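Local coordinates for protection of telomeres protein 1 (PDB 7CUI) that binds single-stranded telomeric DNA, protects the 3' overhang of telomeres and regulates telomerase, and is represented here by its C-terminal domain, at residues L85-D88 with V92-P95; E139-H144 with E157-P162; V96-S101 with F164-K169. All coordinates share one frame; numbering follows the deposited sequence.

Contact 1 (L85-D88 with V92-P95); sequences LVRD and VTLP
Val86 and Leu94 form the hydrogen-bonded pair of an antiparallel beta hairpin, flanked by the non-hydrogen-bonded pairs Leu85-Pro95 and Arg87-Thr93. Val86 N donates to Leu94 O at 2.9 Å, almost straight (174°). The return bond, from Leu94 N to Val86 O at 3.0 Å, is more bent (149°). The same two carbonyls take weaker CA-H...O contacts, from Leu85 CA to Leu94 O at 3.5 Å and from Thr93 CA to Val86 O.

Apolar contacts run along both faces of the ribbon. On one, Val86 and Leu94 lie side by side, with Val86 CG2 4.2 Å from Leu94 CB. On the other, Leu85 has its CG anti to the backbone N (chi1 -171°), bringing CD1 across the ribbon to 3.8 Å from Thr93 CB. Thr93 CG2 lies 4.1 Å from Arg87 CB.

Val86 touches Val55 of strand 49-73 and Leu94 touches Ile34, whereas Leu85 and Pro95 pack on aromatic side chains of another protein chain, and Thr93 OG1 hydrogen-bonds an aromatic side chain there. Backbone bonds set the register and apolar contacts support it on both faces, one turned to the core, the other largely given to the partner, though Leu85 and Arg87 also touch strand 49-73.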
ATOM      1  N   LEU A  85      -5.449   0.495  -1.985  1.00 26.90           N
ATOM      2  CA  LEU A  85      -6.159   1.612  -2.586  1.00 29.20           C
ATOM      3  C   LEU A  85      -6.697   2.498  -1.465  1.00 29.97           C
ATOM      4  O   LEU A  85      -7.574   2.082  -0.713  1.00 32.53           O
ATOM      5  CB  LEU A  85      -7.295   1.093  -3.472  1.00 28.59           C
ATOM      6  CG  LEU A  85      -7.979   2.151  -4.340  1.00 30.42           C
ATOM      7  CD1 LEU A  85      -7.005   2.751  -5.343  1.00 30.16           C
ATOM      8  CD2 LEU A  85      -9.188   1.573  -5.056  1.00 31.93           C
ATOM      9  N   VAL A  86      -6.162   3.716  -1.356  1.00 31.11           N
ATOM     10  CA  VAL A  86      -6.512   4.577  -0.237  1.00 32.81           C
ATOM     11  C   VAL A  86      -7.401   5.726  -0.716  1.00 35.44           C
ATOM     12  O   VAL A  86      -7.377   6.085  -1.891  1.00 32.68           O
ATOM     13  CB  VAL A  86      -5.266   5.071   0.525  1.00 31.87           C
ATOM     14  CG1 VAL A  86      -4.477   3.923   1.136  1.00 30.83           C
ATOM     15  CG2 VAL A  86      -4.370   5.951  -0.334  1.00 31.44           C
ATOM     16  N   ARG A  87      -8.191   6.290   0.210  1.00 38.53           N
ATOM     17  CA  ARG A  87      -9.104   7.386  -0.084  1.00 42.78           C
ATOM     18  C   ARG A  87      -8.967   8.478   0.975  1.00 44.83           C
ATOM     19  O   ARG A  87      -8.829   8.197   2.164  1.00 44.50           O
ATOM     20  CB  ARG A  87     -10.541   6.875  -0.240  1.00 43.58           C
ATOM     21  CG  ARG A  87     -11.626   7.930  -0.071  1.00 49.02           C
ATOM     22  CD  ARG A  87     -12.831   7.715  -0.971  1.00 55.47           C
ATOM     23  NE  ARG A  87     -13.431   6.388  -0.858  1.00 56.07           N
ATOM     24  CZ  ARG A  87     -14.255   5.833  -1.753  1.00 63.53           C
ATOM     25  NH1 ARG A  87     -14.613   6.485  -2.850  1.00 68.08           N
ATOM     26  NH2 ARG A  87     -14.717   4.611  -1.533  1.00 63.64           N
ATOM     27  N   ASP A  88      -9.049   9.724   0.501  1.00 50.10           N
ATOM     28  CA  ASP A  88      -8.739  10.949   1.219  1.00 55.93           C
ATOM     29  C   ASP A  88     -10.041  11.725   1.414  1.00 56.96           C
ATOM     30  O   ASP A  88     -11.077  11.346   0.870  1.00 53.46           O
ATOM     31  CB  ASP A  88      -7.735  11.747   0.382  1.00 57.87           C
ATOM     32  CG  ASP A  88      -7.152  12.991   1.021  1.00 68.53           C
ATOM     33  OD1 ASP A  88      -7.904  13.969   1.173  1.00 90.06           O
ATOM     34  OD2 ASP A  88      -5.940  12.982   1.334  1.00 62.72           O
ATOM     35  N   VAL A  92     -11.129  11.014  -3.623  1.00 52.58           N
ATOM     36  CA  VAL A  92     -10.369  10.463  -4.738  1.00 51.30           C
ATOM     37  C   VAL A  92      -9.375   9.432  -4.211  1.00 45.61           C
ATOM     38  O   VAL A  92      -8.828   9.595  -3.122  1.00 44.03           O
ATOM     39  CB  VAL A  92      -9.675  11.552  -5.579  1.00 55.34           C
ATOM     40  CG1 VAL A  92     -10.598  12.095  -6.658  1.00 57.22           C
ATOM     41  CG2 VAL A  92      -9.122  12.681  -4.722  1.00 57.65           C
ATOM     42  N   THR A  93      -9.145   8.381  -5.010  1.00 40.73           N
ATOM     43  CA  THR A  93      -8.354   7.243  -4.569  1.00 38.58           C
ATOM     44  C   THR A  93      -6.939   7.302  -5.140  1.00 39.08           C
ATOM     45  O   THR A  93      -6.685   7.976  -6.134  1.00 39.63           O
ATOM     46  CB  THR A  93      -9.049   5.909  -4.880  1.00 34.90           C
ATOM     47  OG1 THR A  93      -9.173   5.740  -6.291  1.00 37.91           O
ATOM     48  CG2 THR A  93     -10.407   5.777  -4.231  1.00 32.37           C
ATOM     49  N   LEU A  94      -6.026   6.580  -4.483  1.00 37.94           N
ATOM     50  CA  LEU A  94      -4.644   6.453  -4.909  1.00 37.63           C
ATOM     51  C   LEU A  94      -4.168   5.040  -4.570  1.00 37.41           C
ATOM     52  O   LEU A  94      -4.420   4.560  -3.464  1.00 36.77           O
ATOM     53  CB  LEU A  94      -3.817   7.522  -4.183  1.00 35.92           C
ATOM     54  CG  LEU A  94      -2.403   7.754  -4.713  1.00 36.23           C
ATOM     55  CD1 LEU A  94      -2.432   8.540  -6.016  1.00 37.00           C
ATOM     56  CD2 LEU A  94      -1.554   8.476  -3.680  1.00 34.78           C
ATOM     57  N   PRO A  95      -3.521   4.314  -5.518  1.00 36.62           N
ATOM     58  CA  PRO A  95      -2.892   3.030  -5.216  1.00 33.02           C
ATOM     59  C   PRO A  95      -1.498   3.254  -4.636  1.00 32.31           C
ATOM     60  O   PRO A  95      -0.624   3.817  -5.291  1.00 35.92           O
ATOM     61  CB  PRO A  95      -2.844   2.335  -6.584  1.00 34.27           C
ATOM     62  CG  PRO A  95      -2.723   3.474  -7.581  1.00 36.32           C
ATOM     63  CD  PRO A  95      -3.390   4.675  -6.941  1.00 37.77           C
TER

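Contact 2 (E139-H144 with E157-P162); sequences EERIQH and EDVETP. With SO4 (sulfate ion), chain E.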
ATOM      1  N   GLU A 139     -11.180  -6.915   4.427  1.00 21.69           N
ATOM      2  CA  GLU A 139     -10.721  -8.148   3.805  1.00 22.44           C
ATOM      3  C   GLU A 139     -11.838  -9.188   3.849  1.00 23.90           C
ATOM      4  O   GLU A 139     -12.085  -9.883   2.859  1.00 23.81           O
ATOM      5  CB  GLU A 139      -9.442  -8.643   4.486  1.00 22.19           C
ATOM      6  CG  GLU A 139      -8.820  -9.869   3.837  1.00 23.09           C
ATOM      7  CD  GLU A 139      -9.325 -11.233   4.281  1.00 24.91           C
ATOM      8  OE1 GLU A 139      -9.944 -11.324   5.372  1.00 24.39           O
ATOM      9  OE2 GLU A 139      -9.096 -12.217   3.530  1.00 27.50           O
ATOM     10  N   GLU A 140     -12.512  -9.260   5.007  1.00 24.57           N
ATOM     11  CA  GLU A 140     -13.593 -10.200   5.254  1.00 25.32           C
ATOM     12  C   GLU A 140     -14.694  -9.992   4.222  1.00 26.81           C
ATOM     13  O   GLU A 140     -15.237 -10.952   3.678  1.00 29.55           O
ATOM     14  CB  GLU A 140     -14.197  -9.965   6.637  1.00 25.26           C
ATOM     15  CG  GLU A 140     -13.433 -10.643   7.752  1.00 26.77           C
ATOM     16  CD  GLU A 140     -13.862 -10.288   9.168  1.00 30.20           C
ATOM     17  OE1 GLU A 140     -14.940  -9.655   9.341  1.00 30.70           O
ATOM     18  OE2 GLU A 140     -13.117 -10.646  10.110  1.00 35.10           O
ATOM     19  N   ARG A 141     -15.006  -8.716   3.975  1.00 26.86           N
ATOM     20  CA  ARG A 141     -16.100  -8.328   3.102  1.00 26.63           C
ATOM     21  C   ARG A 141     -15.692  -8.552   1.650  1.00 25.63           C
ATOM     22  O   ARG A 141     -16.506  -8.977   0.832  1.00 26.61           O
ATOM     23  CB  ARG A 141     -16.495  -6.869   3.351  1.00 27.14           C
ATOM     24  CG  ARG A 141     -17.479  -6.654   4.504  1.00 27.67           C
ATOM     25  CD  ARG A 141     -18.540  -7.693   4.812  1.00 29.16           C
ATOM     26  NE  ARG A 141     -19.732  -7.665   3.958  1.00 30.09           N
ATOM     27  CZ  ARG A 141     -20.754  -8.539   4.001  1.00 32.08           C
ATOM     28  NH1 ARG A 141     -21.847  -8.339   3.225  1.00 34.92           N
ATOM     29  NH2 ARG A 141     -20.702  -9.571   4.830  1.00 35.37           N
ATOM     30  N   ILE A 142     -14.426  -8.257   1.338  1.00 24.23           N
ATOM     31  CA  ILE A 142     -13.926  -8.466  -0.010  1.00 25.04           C
ATOM     32  C   ILE A 142     -14.011  -9.955  -0.346  1.00 26.62           C
ATOM     33  O   ILE A 142     -14.479 -10.313  -1.427  1.00 28.77           O
ATOM     34  CB  ILE A 142     -12.514  -7.873  -0.192  1.00 23.40           C
ATOM     35  CG1 ILE A 142     -12.578  -6.359  -0.417  1.00 22.06           C
ATOM     36  CG2 ILE A 142     -11.767  -8.581  -1.316  1.00 23.06           C
ATOM     37  CD1 ILE A 142     -11.236  -5.680  -0.513  1.00 20.50           C
ATOM     38  N   GLN A 143     -13.599 -10.814   0.597  1.00 25.89           N
ATOM     39  CA  GLN A 143     -13.677 -12.252   0.385  1.00 26.23           C
ATOM     40  C   GLN A 143     -15.133 -12.715   0.346  1.00 27.01           C
ATOM     41  O   GLN A 143     -15.475 -13.650  -0.379  1.00 27.36           O
ATOM     42  CB  GLN A 143     -12.907 -13.007   1.468  1.00 26.70           C
ATOM     43  CG  GLN A 143     -11.400 -12.815   1.386  1.00 28.49           C
ATOM     44  CD  GLN A 143     -10.839 -13.050   0.003  1.00 29.84           C
ATOM     45  OE1 GLN A 143      -9.928 -12.355  -0.436  1.00 34.73           O
ATOM     46  NE2 GLN A 143     -11.363 -14.046  -0.696  1.00 30.87           N
ATOM     47  N   HIS A 144     -15.983 -12.056   1.140  1.00 27.18           N
ATOM     48  CA  HIS A 144     -17.401 -12.366   1.163  1.00 27.21           C
ATOM     49  C   HIS A 144     -17.988 -12.172  -0.232  1.00 28.14           C
ATOM     50  O   HIS A 144     -18.763 -13.004  -0.700  1.00 28.10           O
ATOM     51  CB  HIS A 144     -18.128 -11.522   2.218  1.00 27.41           C
ATOM     52  CG  HIS A 144     -19.612 -11.579   2.075  1.00 27.99           C
ATOM     53  ND1 HIS A 144     -20.371 -12.608   2.612  1.00 28.11           N
ATOM     54  CD2 HIS A 144     -20.477 -10.776   1.415  1.00 27.15           C
ATOM     55  CE1 HIS A 144     -21.639 -12.423   2.303  1.00 28.09           C
ATOM     56  NE2 HIS A 144     -21.731 -11.307   1.567  1.00 28.08           N
ATOM     57  N   GLU A 157     -18.057   0.029   0.850  1.00 37.12           N
ATOM     58  CA  GLU A 157     -19.212   0.777   1.317  1.00 39.14           C
ATOM     59  C   GLU A 157     -19.992  -0.021   2.361  1.00 39.18           C
ATOM     60  O   GLU A 157     -20.887   0.514   3.013  1.00 40.55           O
ATOM     61  CB  GLU A 157     -20.040   1.278   0.135  1.00 43.88           C
ATOM     62  CG  GLU A 157     -20.810   0.186  -0.581  1.00 48.94           C
ATOM     63  CD  GLU A 157     -21.241   0.552  -1.992  1.00 54.26           C
ATOM     64  OE1 GLU A 157     -20.607   1.452  -2.593  1.00 56.14           O
ATOM     65  OE2 GLU A 157     -22.208  -0.064  -2.491  1.00 60.35           O
ATOM     66  N   ASP A 158     -19.627  -1.294   2.535  1.00 36.66           N
ATOM     67  CA  ASP A 158     -20.231  -2.146   3.546  1.00 36.62           C
ATOM     68  C   ASP A 158     -19.743  -1.757   4.940  1.00 34.05           C
ATOM     69  O   ASP A 158     -20.487  -1.910   5.909  1.00 35.82           O
ATOM     70  CB  ASP A 158     -19.861  -3.617   3.343  1.00 35.80           C
ATOM     71  CG  ASP A 158     -20.562  -4.327   2.195  1.00 37.78           C
ATOM     72  OD1 ASP A 158     -21.416  -3.701   1.536  1.00 40.02           O
ATOM     73  OD2 ASP A 158     -20.243  -5.519   1.975  1.00 38.15           O
ATOM     74  N   VAL A 159     -18.495  -1.276   5.035  1.00 31.76           N
ATOM     75  CA  VAL A 159     -17.805  -1.185   6.313  1.00 32.58           C
ATOM     76  C   VAL A 159     -17.122   0.171   6.472  1.00 32.09           C
ATOM     77  O   VAL A 159     -16.802   0.842   5.490  1.00 34.81           O
ATOM     78  CB  VAL A 159     -16.779  -2.325   6.478  1.00 31.66           C
ATOM     79  CG1 VAL A 159     -17.457  -3.682   6.585  1.00 35.03           C
ATOM     80  CG2 VAL A 159     -15.733  -2.324   5.372  1.00 29.52           C
ATOM     81  N   GLU A 160     -16.890   0.540   7.736  1.00 31.88           N
ATOM     82  CA  GLU A 160     -16.055   1.672   8.092  1.00 30.51           C
ATOM     83  C   GLU A 160     -14.649   1.169   8.380  1.00 29.47           C
ATOM     84  O   GLU A 160     -14.447   0.385   9.304  1.00 30.73           O
ATOM     85  CB  GLU A 160     -16.577   2.330   9.363  1.00 30.68           C
ATOM     86  CG  GLU A 160     -17.588   3.409   9.096  1.00 31.70           C
ATOM     87  CD  GLU A 160     -18.084   4.086  10.355  1.00 34.04           C
ATOM     88  OE1 GLU A 160     -18.848   5.062  10.227  1.00 34.21           O
ATOM     89  OE2 GLU A 160     -17.707   3.628  11.452  1.00 33.14           O
ATOM     90  N   THR A 161     -13.688   1.653   7.594  1.00 27.82           N
ATOM     91  CA  THR A 161     -12.289   1.322   7.783  1.00 28.06           C
ATOM     92  C   THR A 161     -11.607   2.486   8.505  1.00 28.42           C
ATOM     93  O   THR A 161     -11.988   3.639   8.310  1.00 30.68           O
ATOM     94  CB  THR A 161     -11.667   0.950   6.434  1.00 27.58           C
ATOM     95  OG1 THR A 161     -11.812   2.077   5.566  1.00 28.70           O
ATOM     96  CG2 THR A 161     -12.330  -0.259   5.806  1.00 27.28           C
ATOM     97  N   PRO A 162     -10.609   2.232   9.389  1.00 27.79           N
ATOM     98  CA  PRO A 162      -9.996   3.300  10.179  1.00 28.22           C
ATOM     99  C   PRO A 162      -9.218   4.333   9.368  1.00 29.72           C
ATOM    100  O   PRO A 162      -8.849   4.081   8.224  1.00 30.60           O
ATOM    101  CB  PRO A 162      -9.070   2.569  11.165  1.00 27.20           C
ATOM    102  CG  PRO A 162      -8.840   1.203  10.557  1.00 26.43           C
ATOM    103  CD  PRO A 162     -10.060   0.903   9.715  1.00 26.51           C
TER
HETATM  104  S   SO4 E 601     -25.089  -8.775   3.073  0.50 68.88           S
HETATM  105  O1  SO4 E 601     -24.843  -8.873   1.659  0.50 67.49           O
HETATM  106  O2  SO4 E 601     -24.553  -9.940   3.729  0.50 71.98           O
HETATM  107  O3  SO4 E 601     -24.453  -7.591   3.593  0.50 62.12           O
HETATM  108  O4  SO4 E 601     -26.504  -8.697   3.310  0.50 66.82           O
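Arg141 and Asp158 cross at about a right angle on the surface of the helical segment that an OB fold carries between its third and fourth strands, here reaching from strand 93-99 to strand 163-171. Helix 138-148 supplies the arginine; the aspartate lies on the short, weakly bonded helix 155-158.

The guanidinium presents its edge to the carboxylate. Arg141 NE donates to Asp158 OD2 at 3.0 Å in a nearly straight salt bridge (170°), with the oxygen in the guanidinium plane, while Arg141 NH1 adds only a weak bond to the same OD2 at 3.5 Å. The two planes are turned 54° apart, and OD2 is approached on its anti side, 31° out of the carboxylate plane. That oxygen is also hydrogen-bonded to His145 NE2, so two side chains of helix 138-148 grip one carboxylate oxygen and probably favour its negative charge.

Nearer the backbone, the arginine chain crosses Val159 obliquely, its CG resting 3.6 Å from Val159 CG1. Bends at chi2 and chi3 carry the arginine forward along its own helix, toward its C-terminal end, so that Arg141 NH2 sits 3.5 Å above the plane of the His144 ring, over its centre. A leucine in place of Arg141 would probably keep some packing on Val159 but leave Asp158 with His145 as its remaining partner in this grouping and cost the sulfate its guanidinium donor.

That sulfate, probably from the crystallisation liquor, lies beyond the guanidinium. Arg141 NH1 hydrogen-bonds sulfate O2 at 3.2 Å, and the ring of His144 approaches the same oxygen, with NE2 3.8 Å from O2.

Contact 3 (V96-S101 with F164-K169); sequences VIFFDS and FDIYVK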
ATOM      1  N   VAL A  96      -1.324   2.820  -3.388  1.00 29.04           N
ATOM      2  CA  VAL A  96      -0.090   2.985  -2.640  1.00 29.59           C
ATOM      3  C   VAL A  96       0.547   1.604  -2.477  1.00 29.21           C
ATOM      4  O   VAL A  96      -0.047   0.694  -1.893  1.00 27.66           O
ATOM      5  CB  VAL A  96      -0.366   3.656  -1.278  1.00 28.69           C
ATOM      6  CG1 VAL A  96       0.883   3.751  -0.416  1.00 28.88           C
ATOM      7  CG2 VAL A  96      -1.030   5.020  -1.429  1.00 29.13           C
ATOM      8  N   ILE A  97       1.759   1.454  -3.016  1.00 29.32           N
ATOM      9  CA  ILE A  97       2.458   0.179  -3.012  1.00 29.83           C
ATOM     10  C   ILE A  97       3.293   0.064  -1.740  1.00 29.56           C
ATOM     11  O   ILE A  97       4.059   0.970  -1.410  1.00 30.82           O
ATOM     12  CB  ILE A  97       3.336   0.034  -4.272  1.00 30.52           C
ATOM     13  CG1 ILE A  97       2.500  -0.009  -5.553  1.00 31.30           C
ATOM     14  CG2 ILE A  97       4.249  -1.179  -4.162  1.00 30.89           C
ATOM     15  CD1 ILE A  97       3.299   0.261  -6.813  1.00 31.97           C
ATOM     16  N   PHE A  98       3.141  -1.069  -1.045  1.00 28.62           N
ATOM     17  CA  PHE A  98       4.045  -1.456   0.024  1.00 28.64           C
ATOM     18  C   PHE A  98       4.922  -2.611  -0.456  1.00 29.49           C
ATOM     19  O   PHE A  98       4.429  -3.696  -0.763  1.00 28.34           O
ATOM     20  CB  PHE A  98       3.280  -1.778   1.310  1.00 27.72           C
ATOM     21  CG  PHE A  98       2.705  -0.555   1.975  1.00 27.84           C
ATOM     22  CD1 PHE A  98       1.456  -0.072   1.608  1.00 27.91           C
ATOM     23  CD2 PHE A  98       3.428   0.144   2.936  1.00 28.37           C
ATOM     24  CE1 PHE A  98       0.939   1.071   2.200  1.00 28.55           C
ATOM     25  CE2 PHE A  98       2.906   1.287   3.530  1.00 28.33           C
ATOM     26  CZ  PHE A  98       1.661   1.745   3.162  1.00 28.51           C
ATOM     27  N   PHE A  99       6.227  -2.348  -0.506  1.00 31.06           N
ATOM     28  CA  PHE A  99       7.216  -3.261  -1.048  1.00 30.30           C
ATOM     29  C   PHE A  99       8.334  -3.439  -0.022  1.00 31.28           C
ATOM     30  O   PHE A  99       8.721  -2.480   0.652  1.00 30.13           O
ATOM     31  CB  PHE A  99       7.742  -2.695  -2.371  1.00 32.23           C
ATOM     32  CG  PHE A  99       8.737  -3.563  -3.096  1.00 33.88           C
ATOM     33  CD1 PHE A  99       8.353  -4.782  -3.636  1.00 34.37           C
ATOM     34  CD2 PHE A  99      10.058  -3.163  -3.251  1.00 36.39           C
ATOM     35  CE1 PHE A  99       9.267  -5.589  -4.302  1.00 35.02           C
ATOM     36  CE2 PHE A  99      10.973  -3.971  -3.917  1.00 36.87           C
ATOM     37  CZ  PHE A  99      10.576  -5.181  -4.445  1.00 35.21           C
ATOM     38  N   ASP A 100       8.803  -4.686   0.113  1.00 30.34           N
ATOM     39  CA  ASP A 100      10.046  -5.018   0.796  1.00 32.37           C
ATOM     40  C   ASP A 100      10.100  -4.373   2.185  1.00 32.26           C
ATOM     41  O   ASP A 100       9.218  -4.605   3.007  1.00 32.29           O
ATOM     42  CB  ASP A 100      11.257  -4.724  -0.096  1.00 34.80           C
ATOM     43  CG  ASP A 100      12.480  -5.563   0.236  1.00 37.60           C
ATOM     44  OD1 ASP A 100      12.428  -6.318   1.235  1.00 38.64           O
ATOM     45  OD2 ASP A 100      13.475  -5.459  -0.511  1.00 42.75           O
ATOM     46  N   SER A 101      11.131  -3.554   2.437  1.00 34.05           N
ATOM     47  CA  SER A 101      11.410  -3.021   3.765  1.00 34.70           C
ATOM     48  C   SER A 101      10.328  -2.049   4.247  1.00 34.33           C
ATOM     49  O   SER A 101      10.118  -1.919   5.453  1.00 33.34           O
ATOM     50  CB  SER A 101      12.785  -2.405   3.837  1.00 35.25           C
ATOM     51  OG  SER A 101      12.963  -1.463   2.792  1.00 35.83           O
ATOM     52  N   PHE A 164      -5.852   6.951   9.168  1.00 32.13           N
ATOM     53  CA  PHE A 164      -4.461   7.035   9.587  1.00 33.80           C
ATOM     54  C   PHE A 164      -3.693   7.943   8.631  1.00 35.22           C
ATOM     55  O   PHE A 164      -4.114   8.152   7.492  1.00 35.30           O
ATOM     56  CB  PHE A 164      -3.829   5.643   9.704  1.00 32.95           C
ATOM     57  CG  PHE A 164      -3.826   4.830   8.432  1.00 32.57           C
ATOM     58  CD1 PHE A 164      -4.912   4.033   8.091  1.00 31.03           C
ATOM     59  CD2 PHE A 164      -2.743   4.869   7.563  1.00 32.92           C
ATOM     60  CE1 PHE A 164      -4.920   3.298   6.915  1.00 31.26           C
ATOM     61  CE2 PHE A 164      -2.745   4.126   6.389  1.00 33.45           C
ATOM     62  CZ  PHE A 164      -3.831   3.338   6.068  1.00 32.61           C
ATOM     63  N   ASP A 165      -2.576   8.491   9.125  1.00 39.08           N
ATOM     64  CA  ASP A 165      -1.678   9.275   8.294  1.00 42.22           C
ATOM     65  C   ASP A 165      -0.731   8.320   7.577  1.00 41.27           C
ATOM     66  O   ASP A 165      -0.316   7.314   8.149  1.00 44.64           O
ATOM     67  CB  ASP A 165      -0.942  10.344   9.105  1.00 46.51           C
ATOM     68  CG  ASP A 165      -1.828  11.502   9.540  1.00 51.34           C
ATOM     69  OD1 ASP A 165      -2.812  11.784   8.831  1.00 51.52           O
ATOM     70  OD2 ASP A 165      -1.525  12.110  10.586  1.00 58.14           O
ATOM     71  N   ILE A 166      -0.411   8.640   6.318  1.00 42.07           N
ATOM     72  CA  ILE A 166       0.432   7.807   5.473  1.00 41.76           C
ATOM     73  C   ILE A 166       1.418   8.711   4.736  1.00 40.52           C
ATOM     74  O   ILE A 166       1.041   9.791   4.287  1.00 39.34           O
ATOM     75  CB  ILE A 166      -0.442   6.983   4.496  1.00 40.23           C
ATOM     76  CG1 ILE A 166       0.356   5.950   3.698  1.00 41.09           C
ATOM     77  CG2 ILE A 166      -1.233   7.892   3.569  1.00 41.36           C
ATOM     78  CD1 ILE A 166       1.080   4.946   4.552  1.00 45.59           C
ATOM     79  N   TYR A 167       2.680   8.273   4.640  1.00 41.11           N
ATOM     80  CA  TYR A 167       3.649   8.944   3.786  1.00 42.61           C
ATOM     81  C   TYR A 167       3.790   8.158   2.489  1.00 43.05           C
ATOM     82  O   TYR A 167       3.876   6.933   2.516  1.00 45.57           O
ATOM     83  CB  TYR A 167       5.037   9.005   4.425  1.00 44.37           C
ATOM     84  CG  TYR A 167       5.139   9.657   5.779  1.00 46.88           C
ATOM     85  CD1 TYR A 167       4.204  10.580   6.218  1.00 48.80           C
ATOM     86  CD2 TYR A 167       6.212   9.378   6.610  1.00 50.18           C
ATOM     87  CE1 TYR A 167       4.316  11.185   7.461  1.00 52.03           C
ATOM     88  CE2 TYR A 167       6.341   9.976   7.853  1.00 52.70           C
ATOM     89  CZ  TYR A 167       5.390  10.884   8.280  1.00 51.72           C
ATOM     90  OH  TYR A 167       5.513  11.471   9.506  1.00 53.84           O
ATOM     91  N   VAL A 168       3.829   8.871   1.360  1.00 43.19           N
ATOM     92  CA  VAL A 168       4.034   8.231   0.070  1.00 41.40           C
ATOM     93  C   VAL A 168       5.192   8.915  -0.648  1.00 44.04           C
ATOM     94  O   VAL A 168       5.345  10.131  -0.567  1.00 44.37           O
ATOM     95  CB  VAL A 168       2.760   8.214  -0.801  1.00 39.17           C
ATOM     96  CG1 VAL A 168       1.607   7.500  -0.112  1.00 35.97           C
ATOM     97  CG2 VAL A 168       2.343   9.603  -1.268  1.00 38.70           C
ATOM     98  N   LYS A 169       6.008   8.107  -1.333  1.00 44.54           N
ATOM     99  CA  LYS A 169       7.022   8.625  -2.234  1.00 46.27           C
ATOM    100  C   LYS A 169       6.577   8.378  -3.673  1.00 45.86           C
ATOM    101  O   LYS A 169       6.288   7.248  -4.056  1.00 47.44           O
ATOM    102  CB  LYS A 169       8.413   8.072  -1.903  1.00 47.45           C
ATOM    103  CG  LYS A 169       8.526   6.566  -1.716  1.00 46.56           C
ATOM    104  CD  LYS A 169       9.840   6.161  -1.081  1.00 48.03           C
ATOM    105  CE  LYS A 169       9.827   4.738  -0.567  1.00 49.63           C
ATOM    106  NZ  LYS A 169      11.080   4.398   0.151  1.00 56.18           N
TER
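The Phe98 ring meets Ile166 at its edge: the methyl CD1 of Ile166 lies in the plane of the ring, 3.5 Å from CZ, the ring atom farthest from the backbone. Phe82 and Leu84 of the neighbouring strand 77-87 also pack against Phe98. Next along the strand, the Phe99 ring has Asp100 CB over one face, offset toward its rim.

The contact crosses the interior of an OB-fold beta barrel. Strands 93-99 and 163-171 make no hydrogen bonds to each other here; each pairs instead with strand 190-198, the first in parallel and the second antiparallel. Even the closest pair of CA atoms, those of Val96 and Val168, is 7.2 Å apart, and side chains alone bridge the distance. Phe98 and Ile166 come from opposite directions. Ile166 carries CG1 anti to its backbone N (chi1 -173°) and then turns at chi2 (59°), which delivers CD1 to the rim of the ring.

A second apolar bridge runs beside the first. Val96 and Val168 cross at about a right angle, and both methyls of Val96 reach the same methyl of Val168: CG1 of Val96 is 3.8 Å from Val168 CG1, and CG2 of Val96 is 3.9 Å from it. Val168 CG1 thus rests against the fork of Val96 rather than against a single branch.

All four residues are buried. Leu53 of strand 49-73 touches both Ile166 and Val168, adding a third wall of the barrel to the cluster, while Ile97 and Phe99, between and beyond the inward-facing residues, pack on apolar side chains of another protein chain. Farther along strand 163-171, Lys169 NZ forms a salt bridge with Asp102 OD2 of helix 100-107.

In the fold
From the N terminus, strand 49-73 leads into strand 77-87, and contact 1 closes the first and shortest loop, a short turn, with three residues between the segments, into strand 93-99. That same strand continues straight into contact 3, which closes a loop of 62 residues, much of it helical, on meeting strand 163-171. Contact 2 is nested inside this loop, joining helix 138-148 to helix 155-158 shortly before the chain enters strand 163-171. No loops cross. Contacts 1 and 3 meet where Val86 CG2 packs on Val96 CG2 at 3.6 Å, linking hairpin and barrel interior, whereas contact 2 lies on the surface, its centre about 21 Å from that of contact 3.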